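Nuclear inclusion protein A (Tobacco vein mottling virus, PDB 3MMG) probably acts as a cysteine-type peptidase of the potyviral C4 family, a 3C-type protease with a chymotrypsin-like double-barrel fold. Local coordinates at residues Arg108-Val112 with His142-Thr146. The protein carries 3 engineered substitutions. Numbering follows the deposited sequence. Where two conformers were deposited one is given.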
ATOM      1  N   ARG A 108      17.202  -3.239  -2.906  1.00  8.94           N
ATOM      2  CA  ARG A 108      16.848  -2.001  -3.576  1.00  8.46           C
ATOM      3  C   ARG A 108      15.437  -2.241  -4.108  1.00  8.78           C
ATOM      4  O   ARG A 108      15.039  -3.395  -4.341  1.00  7.97           O
ATOM      5  CB  ARG A 108      17.818  -1.720  -4.728  1.00  9.70           C
ATOM      6  CG  ARG A 108      19.275  -1.628  -4.224  1.00  8.45           C
ATOM      7  CD  ARG A 108      20.214  -1.129  -5.296  1.00 11.88           C
ATOM      8  NE  ARG A 108      20.404  -2.079  -6.398  1.00 14.15           N
ATOM      9  CZ  ARG A 108      21.321  -3.051  -6.396  1.00 18.23           C
ATOM     10  NH1 ARG A 108      22.099  -3.231  -5.329  1.00 16.61           N
ATOM     11  NH2 ARG A 108      21.464  -3.852  -7.452  1.00 18.32           N
ATOM     12  N   VAL A 109      14.686  -1.158  -4.281  1.00  8.50           N
ATOM     13  CA  VAL A 109      13.255  -1.302  -4.615  1.00  8.37           C
ATOM     14  C   VAL A 109      12.840  -0.525  -5.859  1.00  9.25           C
ATOM     15  O   VAL A 109      13.402   0.538  -6.161  1.00  9.15           O
ATOM     16  CB  VAL A 109      12.311  -0.886  -3.435  1.00  8.49           C
ATOM     17  CG1 VAL A 109      12.492  -1.811  -2.223  1.00 11.41           C
ATOM     18  CG2 VAL A 109      12.522   0.588  -3.057  1.00  8.55           C
ATOM     19  N   CYS A 110      11.873  -1.092  -6.599  0.50  9.47           N
ATOM     20  CA  CYS A 110      11.124  -0.366  -7.660  0.50  9.29           C
ATOM     21  C   CYS A 110       9.669  -0.200  -7.270  0.50  9.20           C
ATOM     22  O   CYS A 110       9.066  -1.134  -6.723  0.50  8.91           O
ATOM     23  CB  CYS A 110      11.129  -1.132  -8.984  0.50  9.72           C
ATOM     24  SG  CYS A 110      12.701  -1.284  -9.788  0.50 11.67           S
ATOM     25  N   MET A 111       9.076   0.949  -7.603  1.00  8.83           N
ATOM     26  CA  MET A 111       7.654   1.121  -7.381  1.00  9.30           C
ATOM     27  C   MET A 111       6.940   0.524  -8.580  1.00  9.51           C
ATOM     28  O   MET A 111       7.364   0.707  -9.733  1.00  8.75           O
ATOM     29  CB  MET A 111       7.331   2.597  -7.180  1.00  9.87           C
ATOM     30  CG  MET A 111       5.875   2.820  -6.763  1.00  9.38           C
ATOM     31  SD  MET A 111       5.575   4.560  -6.343  1.00 13.44           S
ATOM     32  CE  MET A 111       6.671   4.796  -4.952  1.00 12.60           C
ATOM     33  N   VAL A 112       5.850  -0.179  -8.301  1.00  9.38           N
ATOM     34  CA  VAL A 112       5.056  -0.801  -9.355  1.00  9.59           C
ATOM     35  C   VAL A 112       3.635  -0.233  -9.299  1.00 10.78           C
ATOM     36  O   VAL A 112       3.068  -0.072  -8.216  1.00 10.71           O
ATOM     37  CB  VAL A 112       5.009  -2.316  -9.180  1.00 10.36           C
ATOM     38  CG1 VAL A 112       4.018  -2.913 -10.188  1.00 11.65           C
ATOM     39  CG2 VAL A 112       6.397  -2.917  -9.376  1.00  9.16           C
ATOM     40  N   HIS A 142      12.903   6.236   0.573  1.00  9.72           N
ATOM     41  CA  HIS A 142      13.247   5.912  -0.805  1.00  9.00           C
ATOM     42  C   HIS A 142      13.313   7.213  -1.605  1.00  9.95           C
ATOM     43  O   HIS A 142      12.860   8.272  -1.129  1.00 10.27           O
ATOM     44  CB  HIS A 142      12.244   4.885  -1.418  1.00  9.20           C
ATOM     45  CG  HIS A 142      10.877   5.443  -1.698  1.00  9.45           C
ATOM     46  ND1 HIS A 142      10.589   6.156  -2.840  1.00  8.74           N
ATOM     47  CD2 HIS A 142       9.711   5.352  -1.009  1.00 11.18           C
ATOM     48  CE1 HIS A 142       9.314   6.508  -2.831  1.00  9.67           C
ATOM     49  NE2 HIS A 142       8.758   6.041  -1.728  1.00  8.67           N
ATOM     50  N   TRP A 143      13.907   7.127  -2.795  1.00  9.23           N
ATOM     51  CA  TRP A 143      14.131   8.299  -3.649  1.00 10.72           C
ATOM     52  C   TRP A 143      13.389   8.294  -5.001  1.00 10.51           C
ATOM     53  O   TRP A 143      13.814   8.984  -5.932  1.00 12.17           O
ATOM     54  CB  TRP A 143      15.636   8.528  -3.839  1.00 11.09           C
ATOM     55  CG  TRP A 143      16.279   9.076  -2.576  1.00 12.66           C
ATOM     56  CD1 TRP A 143      16.514  10.395  -2.282  1.00 12.99           C
ATOM     57  CD2 TRP A 143      16.726   8.324  -1.436  1.00 12.94           C
ATOM     58  NE1 TRP A 143      17.089  10.505  -1.033  1.00 13.76           N
ATOM     59  CE2 TRP A 143      17.224   9.252  -0.492  1.00 13.77           C
ATOM     60  CE3 TRP A 143      16.753   6.961  -1.120  1.00 13.24           C
ATOM     61  CZ2 TRP A 143      17.758   8.849   0.741  1.00 14.00           C
ATOM     62  CZ3 TRP A 143      17.292   6.555   0.116  1.00 12.98           C
ATOM     63  CH2 TRP A 143      17.777   7.507   1.029  1.00 14.75           C
ATOM     64  N   ILE A 144      12.284   7.550  -5.088  1.00 10.01           N
ATOM     65  CA  ILE A 144      11.492   7.459  -6.324  1.00 10.28           C
ATOM     66  C   ILE A 144      10.482   8.606  -6.333  1.00 10.11           C
ATOM     67  O   ILE A 144       9.746   8.797  -5.368  1.00 10.39           O
ATOM     68  CB  ILE A 144      10.748   6.099  -6.425  1.00 10.15           C
ATOM     69  CG1 ILE A 144      11.752   4.930  -6.363  1.00  9.97           C
ATOM     70  CG2 ILE A 144       9.861   6.035  -7.718  1.00  9.41           C
ATOM     71  CD1 ILE A 144      11.153   3.566  -5.987  1.00 11.40           C
ATOM     72  N   THR A 145      10.480   9.360  -7.425  1.00 11.19           N
ATOM     73  CA  THR A 145       9.504  10.438  -7.643  1.00 11.82           C
ATOM     74  C   THR A 145       8.064   9.942  -7.462  1.00 12.61           C
ATOM     75  O   THR A 145       7.663   8.944  -8.065  1.00 11.87           O
ATOM     76  CB  THR A 145       9.699  11.072  -9.052  1.00 12.45           C
ATOM     77  OG1 THR A 145      10.967  11.731  -9.097  1.00 12.95           O
ATOM     78  CG2 THR A 145       8.575  12.080  -9.384  1.00 14.36           C
ATOM     79  N   THR A 146       7.301  10.665  -6.631  1.00 13.64           N
ATOM     80  CA  THR A 146       5.895  10.369  -6.423  1.00 15.53           C
ATOM     81  C   THR A 146       5.045  11.641  -6.450  1.00 17.61           C
ATOM     82  O   THR A 146       5.524  12.741  -6.142  1.00 19.43           O
ATOM     83  CB  THR A 146       5.660   9.693  -5.059  1.00 16.08           C
ATOM     84  OG1 THR A 146       6.226  10.521  -4.042  1.00 17.26           O
ATOM     85  CG2 THR A 146       6.343   8.372  -4.991  1.00 14.98           C
TER
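In the C-terminal beta barrel of this chymotrypsin-like protease, at what is probably the wall of the S1 pocket, as in related potyviral proteases, strand 109-116 packs on the loop that leaves strand 139-142, through Met111 and Val109 on one side and His142, Ile144 and Thr146 on the other. No hydrogen bond joins the two segments; the contact is van der Waals, made by the Ile144 and Met111 methyls against backbone, ring and methyl. Ile144 rests its CD1 against the strand backbone, 3.7 Å from Met111 N, with Val109 O and Met111 CB close by. Met111 N is itself hydrogen-bonded to Ser126 OG, and Leu155 of strand 154-157 also touches Ile144. Met111 starts with CG anti to its amide nitrogen (chi1 -173°) and then bends at chi3 (-62°), which carries CE across to the loop. Met111 CE lies oblique to the His142 ring, 3.8 Å from His142 CE1. Ring rotation is fixed at two nitrogens: Ile144 N donates to His142 ND1 within the ring plane (3.1 Å, 158°), and His142 NE2 is hydrogen-bonded to His167 ND1, consistent with a second-shell role in positioning His167. Thr146 divides its branches between two jobs, OG1 hydrogen-bonding a polar side chain of the bound peptide while Thr146 CG2 meets Met111 CE at 3.6 Å.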